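Local coordinates for Phospholipase/Carboxylesterase (Dyadobacter fermentans, PDB 4H0C), which probably hydrolyses carboxylic esters, and perhaps palmitoyl thioesters on proteins, as a member of the alpha/beta-hydrolase superfamily, at residues A[53-64]-A[77-88]. Sequence-based numbering, arbitrary orientation.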
ATOM      1  N   TYR A  53      -6.539 -10.462   0.874  1.00 12.27           N
ATOM      2  CA  TYR A  53      -6.684 -10.055   2.275  1.00 13.46           C
ATOM      3  C   TYR A  53      -6.815  -8.545   2.348  1.00 14.84           C
ATOM      4  O   TYR A  53      -5.971  -7.834   1.816  1.00 16.54           O
ATOM      5  CB  TYR A  53      -5.418 -10.422   3.056  1.00 14.23           C
ATOM      6  CG  TYR A  53      -5.301 -11.902   3.373  1.00 14.88           C
ATOM      7  CD1 TYR A  53      -5.333 -12.353   4.699  1.00 18.17           C
ATOM      8  CD2 TYR A  53      -5.129 -12.843   2.361  1.00 15.40           C
ATOM      9  CE1 TYR A  53      -5.228 -13.709   5.002  1.00 20.34           C
ATOM     10  CE2 TYR A  53      -5.041 -14.202   2.658  1.00 17.25           C
ATOM     11  CZ  TYR A  53      -5.090 -14.620   3.988  1.00 21.89           C
ATOM     12  OH  TYR A  53      -5.000 -15.949   4.320  1.00 25.68           O
ATOM     13  N   ALA A  54      -7.833  -8.047   3.045  1.00 15.26           N
ATOM     14  CA  ALA A  54      -8.010  -6.612   3.210  1.00 14.00           C
ATOM     15  C   ALA A  54      -8.282  -6.327   4.692  1.00 15.01           C
ATOM     16  O   ALA A  54      -9.375  -6.622   5.183  1.00 15.82           O
ATOM     17  CB  ALA A  54      -9.155  -6.114   2.346  1.00 16.08           C
ATOM     18  N   PRO A  55      -7.286  -5.783   5.418  1.00 13.82           N
ATOM     19  CA  PRO A  55      -7.550  -5.473   6.823  1.00 15.21           C
ATOM     20  C   PRO A  55      -8.430  -4.240   6.921  1.00 15.09           C
ATOM     21  O   PRO A  55      -8.330  -3.347   6.071  1.00 17.52           O
ATOM     22  CB  PRO A  55      -6.154  -5.190   7.409  1.00 15.02           C
ATOM     23  CG  PRO A  55      -5.315  -4.789   6.246  1.00 15.56           C
ATOM     24  CD  PRO A  55      -5.867  -5.573   5.058  1.00 15.84           C
ATOM     25  N   GLN A  56      -9.299  -4.196   7.932  1.00 16.06           N
ATOM     26  CA  GLN A  56     -10.168  -3.043   8.133  1.00 17.08           C
ATOM     27  C   GLN A  56      -9.592  -2.135   9.210  1.00 15.17           C
ATOM     28  O   GLN A  56      -9.324  -2.598  10.320  1.00 17.93           O
ATOM     29  CB  GLN A  56     -11.578  -3.503   8.560  1.00 19.35           C
ATOM     30  CG  GLN A  56     -12.475  -2.366   9.027  1.00 18.69           C
ATOM     31  CD  GLN A  56     -12.905  -1.452   7.885  1.00 20.82           C
ATOM     32  OE1 GLN A  56     -13.398  -1.928   6.849  1.00 21.06           O
ATOM     33  NE2 GLN A  56     -12.730  -0.133   8.066  1.00 21.73           N
ATOM     34  N   ALA A  57      -9.468  -0.842   8.906  1.00 16.12           N
ATOM     35  CA  ALA A  57      -8.970   0.125   9.883  1.00 17.21           C
ATOM     36  C   ALA A  57     -10.028   0.449  10.929  1.00 17.63           C
ATOM     37  O   ALA A  57     -11.209   0.636  10.615  1.00 18.40           O
ATOM     38  CB  ALA A  57      -8.491   1.402   9.208  1.00 16.44           C
ATOM     39  N   THR A  58      -9.585   0.498  12.183  1.00 18.17           N
ATOM     40  CA  THR A  58     -10.393   1.037  13.256  1.00 17.66           C
ATOM     41  C   THR A  58     -10.608   2.511  12.944  1.00 17.70           C
ATOM     42  O   THR A  58      -9.708   3.167  12.425  1.00 17.29           O
ATOM     43  CB  THR A  58      -9.686   0.814  14.605  1.00 18.09           C
ATOM     44  OG1 THR A  58      -9.658  -0.597  14.856  1.00 19.17           O
ATOM     45  CG2 THR A  58     -10.418   1.508  15.761  1.00 23.26           C
ATOM     46  N   ASN A  59     -11.821   2.996  13.209  1.00 20.46           N
ATOM     47  CA  ASN A  59     -12.254   4.359  12.844  1.00 19.16           C
ATOM     48  C   ASN A  59     -12.265   4.613  11.332  1.00 19.86           C
ATOM     49  O   ASN A  59     -12.355   5.775  10.875  1.00 20.05           O
ATOM     50  CB  ASN A  59     -11.424   5.406  13.581  1.00 21.55           C
ATOM     51  CG  ASN A  59     -11.613   5.340  15.092  1.00 23.75           C
ATOM     52  OD1 ASN A  59     -12.722   5.103  15.565  1.00 26.57           O
ATOM     53  ND2 ASN A  59     -10.532   5.550  15.856  1.00 30.34           N
ATOM     54  N   ASN A  60     -12.210   3.521  10.562  1.00 19.47           N
ATOM     55  CA  ASN A  60     -12.110   3.574   9.097  1.00 20.93           C
ATOM     56  C   ASN A  60     -10.963   4.479   8.633  1.00 18.17           C
ATOM     57  O   ASN A  60     -11.018   5.060   7.545  1.00 18.52           O
ATOM     58  CB  ASN A  60     -13.420   4.067   8.459  1.00 23.27           C
ATOM     59  CG  ASN A  60     -14.556   3.071   8.556  1.00 27.79           C
ATOM     60  OD1 ASN A  60     -14.399   1.955   9.031  1.00 32.63           O
ATOM     61  ND2 ASN A  60     -15.717   3.484   8.089  1.00 32.62           N
ATOM     62  N   SER A  61      -9.918   4.588   9.457  1.00 15.75           N
ATOM     63  CA  SER A  61      -8.799   5.458   9.139  1.00 16.35           C
ATOM     64  C   SER A  61      -7.524   4.937   9.774  1.00 15.06           C
ATOM     65  O   SER A  61      -7.464   4.744  11.003  1.00 15.76           O
ATOM     66  CB  SER A  61      -9.094   6.895   9.609  1.00 16.81           C
ATOM     67  OG  SER A  61      -7.976   7.751   9.368  1.00 17.53           O
ATOM     68  N   TRP A  62      -6.503   4.711   8.936  1.00 15.42           N
ATOM     69  CA  TRP A  62      -5.198   4.193   9.415  1.00 13.51           C
ATOM     70  C   TRP A  62      -4.498   5.068  10.423  1.00 14.02           C
ATOM     71  O   TRP A  62      -3.867   4.563  11.352  1.00 14.52           O
ATOM     72  CB  TRP A  62      -4.283   3.823   8.242  1.00 12.42           C
ATOM     73  CG  TRP A  62      -4.927   2.777   7.363  1.00 12.81           C
ATOM     74  CD1 TRP A  62      -5.350   2.898   6.035  1.00 13.79           C
ATOM     75  CD2 TRP A  62      -5.231   1.395   7.742  1.00 12.36           C
ATOM     76  NE1 TRP A  62      -5.889   1.714   5.591  1.00 14.03           N
ATOM     77  CE2 TRP A  62      -5.867   0.773   6.579  1.00 12.94           C
ATOM     78  CE3 TRP A  62      -5.077   0.657   8.907  1.00 12.41           C
ATOM     79  CZ2 TRP A  62      -6.300  -0.564   6.598  1.00 14.65           C
ATOM     80  CZ3 TRP A  62      -5.503  -0.672   8.921  1.00 13.57           C
ATOM     81  CH2 TRP A  62      -6.110  -1.265   7.788  1.00 13.82           C
ATOM     82  N   TYR A  63      -4.606   6.378  10.254  1.00 12.68           N
ATOM     83  CA  TYR A  63      -3.962   7.329  11.176  1.00 13.74           C
ATOM     84  C   TYR A  63      -4.716   8.656  11.015  1.00 14.44           C
ATOM     85  O   TYR A  63      -5.271   8.923   9.932  1.00 15.83           O
ATOM     86  CB  TYR A  63      -2.434   7.456  10.861  1.00 14.95           C
ATOM     87  CG  TYR A  63      -2.124   7.579   9.383  1.00 14.48           C
ATOM     88  CD1 TYR A  63      -2.258   8.815   8.723  1.00 15.05           C
ATOM     89  CD2 TYR A  63      -1.757   6.465   8.621  1.00 14.19           C
ATOM     90  CE1 TYR A  63      -2.016   8.929   7.356  1.00 15.47           C
ATOM     91  CE2 TYR A  63      -1.479   6.582   7.277  1.00 14.32           C
ATOM     92  CZ  TYR A  63      -1.641   7.805   6.644  1.00 14.99           C
ATOM     93  OH  TYR A  63      -1.413   7.916   5.308  1.00 18.80           O
ATOM     94  N   PRO A  64      -4.753   9.490  12.075  1.00 16.60           N
ATOM     95  CA  PRO A  64      -5.734  10.600  12.129  1.00 16.67           C
ATOM     96  C   PRO A  64      -5.523  11.826  11.234  1.00 16.47           C
ATOM     97  O   PRO A  64      -6.494  12.504  10.901  1.00 15.84           O
ATOM     98  CB  PRO A  64      -5.689  11.036  13.597  1.00 19.28           C
ATOM     99  CG  PRO A  64      -4.323  10.608  14.067  1.00 16.91           C
ATOM    100  CD  PRO A  64      -4.083   9.289  13.372  1.00 15.35           C
ATOM    101  N   ALA A  77      -1.281   5.197  16.379  1.00 17.96           N
ATOM    102  CA  ALA A  77      -2.160   4.596  15.362  1.00 15.75           C
ATOM    103  C   ALA A  77      -1.381   4.058  14.165  1.00 14.86           C
ATOM    104  O   ALA A  77      -1.665   2.937  13.687  1.00 15.66           O
ATOM    105  CB  ALA A  77      -3.208   5.597  14.898  1.00 16.99           C
ATOM    106  N   LEU A  78      -0.386   4.822  13.709  1.00 14.25           N
ATOM    107  CA  LEU A  78       0.437   4.387  12.563  1.00 13.76           C
ATOM    108  C   LEU A  78       1.173   3.070  12.858  1.00 13.09           C
ATOM    109  O   LEU A  78       1.084   2.131  12.068  1.00 12.93           O
ATOM    110  CB  LEU A  78       1.423   5.485  12.098  1.00 15.31           C
ATOM    111  CG  LEU A  78       2.399   5.040  10.983  1.00 13.38           C
ATOM    112  CD1 LEU A  78       1.641   4.672   9.711  1.00 14.62           C
ATOM    113  CD2 LEU A  78       3.440   6.129  10.690  1.00 16.47           C
ATOM    114  N   ASP A  79       1.876   3.000  14.000  1.00 13.88           N
ATOM    115  CA  ASP A  79       2.568   1.778  14.402  1.00 14.64           C
ATOM    116  C   ASP A  79       1.578   0.638  14.479  1.00 14.94           C
ATOM    117  O   ASP A  79       1.885  -0.481  14.062  1.00 16.00           O
ATOM    118  CB  ASP A  79       3.266   1.946  15.746  1.00 16.56           C
ATOM    119  CG  ASP A  79       4.597   2.647  15.628  1.00 19.94           C
ATOM    120  OD1 ASP A  79       5.132   2.742  14.492  1.00 21.62           O
ATOM    121  OD2 ASP A  79       5.118   3.097  16.685  1.00 25.53           O
ATOM    122  N   SER A  80       0.381   0.928  14.999  1.00 15.01           N
ATOM    123  CA  SER A  80      -0.662  -0.093  15.078  1.00 16.40           C
ATOM    124  C   SER A  80      -1.082  -0.546  13.678  1.00 13.52           C
ATOM    125  O   SER A  80      -1.301  -1.742  13.443  1.00 15.01           O
ATOM    126  CB  SER A  80      -1.874   0.418  15.858  1.00 16.60           C
ATOM    127  OG  SER A  80      -2.716  -0.675  16.184  1.00 17.45           O
ATOM    128  N   ALA A  81      -1.217   0.409  12.763  1.00 13.81           N
ATOM    129  CA  ALA A  81      -1.555   0.082  11.357  1.00 12.27           C
ATOM    130  C   ALA A  81      -0.463  -0.810  10.735  1.00 14.17           C
ATOM    131  O   ALA A  81      -0.769  -1.848  10.101  1.00 13.62           O
ATOM    132  CB  ALA A  81      -1.785   1.359  10.550  1.00 13.55           C
ATOM    133  N   LEU A  82       0.806  -0.442  10.948  1.00 13.93           N
ATOM    134  CA  LEU A  82       1.937  -1.216  10.398  1.00 13.19           C
ATOM    135  C   LEU A  82       1.959  -2.616  10.990  1.00 14.37           C
ATOM    136  O   LEU A  82       2.209  -3.591  10.278  1.00 15.54           O
ATOM    137  CB  LEU A  82       3.277  -0.505  10.656  1.00 14.27           C
ATOM    138  CG  LEU A  82       3.443   0.826   9.900  1.00 13.81           C
ATOM    139  CD1 LEU A  82       4.582   1.648  10.501  1.00 14.70           C
ATOM    140  CD2 LEU A  82       3.687   0.562   8.415  1.00 16.03           C
ATOM    141  N   ALA A  83       1.681  -2.715  12.294  1.00 14.79           N
ATOM    142  CA  ALA A  83       1.590  -4.026  12.950  1.00 15.37           C
ATOM    143  C   ALA A  83       0.540  -4.934  12.307  1.00 16.08           C
ATOM    144  O   ALA A  83       0.786  -6.133  12.096  1.00 16.12           O
ATOM    145  CB  ALA A  83       1.325  -3.879  14.449  1.00 15.66           C
ATOM    146  N   LEU A  84      -0.618  -4.375  11.999  1.00 15.19           N
ATOM    147  CA  LEU A  84      -1.715  -5.162  11.415  1.00 13.31           C
ATOM    148  C   LEU A  84      -1.350  -5.657  10.008  1.00 14.81           C
ATOM    149  O   LEU A  84      -1.612  -6.823   9.658  1.00 14.94           O
ATOM    150  CB  LEU A  84      -3.025  -4.347  11.424  1.00 14.84           C
ATOM    151  CG  LEU A  84      -4.290  -5.035  10.833  1.00 14.95           C
ATOM    152  CD1 LEU A  84      -4.599  -6.380  11.471  1.00 16.19           C
ATOM    153  CD2 LEU A  84      -5.516  -4.140  10.906  1.00 15.38           C
ATOM    154  N   VAL A  85      -0.732  -4.785   9.203  1.00 14.94           N
ATOM    155  CA  VAL A  85      -0.311  -5.207   7.850  1.00 14.15           C
ATOM    156  C   VAL A  85       0.677  -6.348   8.003  1.00 12.32           C
ATOM    157  O   VAL A  85       0.585  -7.376   7.313  1.00 13.31           O
ATOM    158  CB  VAL A  85       0.304  -4.051   7.039  1.00 14.85           C
ATOM    159  CG1 VAL A  85       0.869  -4.551   5.701  1.00 14.24           C
ATOM    160  CG2 VAL A  85      -0.715  -2.923   6.877  1.00 15.52           C
ATOM    161  N   GLY A  86       1.606  -6.184   8.946  1.00 12.62           N
ATOM    162  CA  GLY A  86       2.602  -7.221   9.234  1.00 13.58           C
ATOM    163  C   GLY A  86       1.971  -8.542   9.665  1.00 13.92           C
ATOM    164  O   GLY A  86       2.455  -9.622   9.300  1.00 16.28           O
ATOM    165  N   GLU A  87       0.924  -8.470  10.490  1.00 14.93           N
ATOM    166  CA  GLU A  87       0.158  -9.684  10.876  1.00 17.83           C
ATOM    167  C   GLU A  87      -0.450 -10.383   9.652  1.00 15.95           C
ATOM    168  O   GLU A  87      -0.408 -11.634   9.541  1.00 17.50           O
ATOM    169  CB  GLU A  87      -0.944  -9.341  11.893  1.00 19.13           C
ATOM    170  CG  GLU A  87      -1.822 -10.518  12.310  1.00 25.33           C
ATOM    171  CD  GLU A  87      -1.037 -11.735  12.798  1.00 31.24           C
ATOM    172  OE1 GLU A  87      -0.152 -11.572  13.661  1.00 38.54           O
ATOM    173  OE2 GLU A  87      -1.301 -12.866  12.329  1.00 38.92           O
ATOM    174  N   VAL A  88      -1.035  -9.586   8.745  1.00 14.72           N
ATOM    175  CA  VAL A  88      -1.627 -10.134   7.528  1.00 15.03           C
ATOM    176  C   VAL A  88      -0.558 -10.841   6.692  1.00 13.76           C
ATOM    177  O   VAL A  88      -0.755 -11.999   6.273  1.00 14.28           O
ATOM    178  CB  VAL A  88      -2.324  -9.033   6.680  1.00 13.63           C
ATOM    179  CG1 VAL A  88      -2.737  -9.576   5.302  1.00 16.63           C
ATOM    180  CG2 VAL A  88      -3.519  -8.442   7.432  1.00 17.78           C
TER
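Leu84, extended with CG anti to the backbone N (chi1 180°), reaches from helix 77-88 into the angle between Pro55 and Trp62: its CD2 lies 3.7 Å from Pro55 CB and 4.0 Å from Trp62 CZ3. The methyl meets the indole edge in the ring plane, the side chains crossing at about a right angle. With CG anti to its carbonyl carbon (chi1 -59°), Trp62 brings the benzo side of its indole to the helix, where CE3 is 3.7 Å from Ala81 CB; Ala57 CB lies above one indole face, displaced toward the rim. No hydrogen bond links the segments; the indole NE1 is satisfied by His29 O. At the strand, Val88 CG1 packs on Tyr53 CB at 3.6 Å, the side chains passing in opposite directions. At the other end, Leu78 CD1 lies 4.0 Å from Tyr63 CD2, side by side; the Tyr63 hydroxyl is hydrogen-bonded to citrate, probably from the crystallisation liquor. Strand 53-55 and helix 77-88 are nearly antiparallel (158°), as expected for the first half of a beta-alpha-beta crossover completed by strand 102-107, beyond strand 23-28. Val85 and Val88 touch strand 23-28, Trp62 and Tyr63 helix 109-120, and Ala54 helix 35-39.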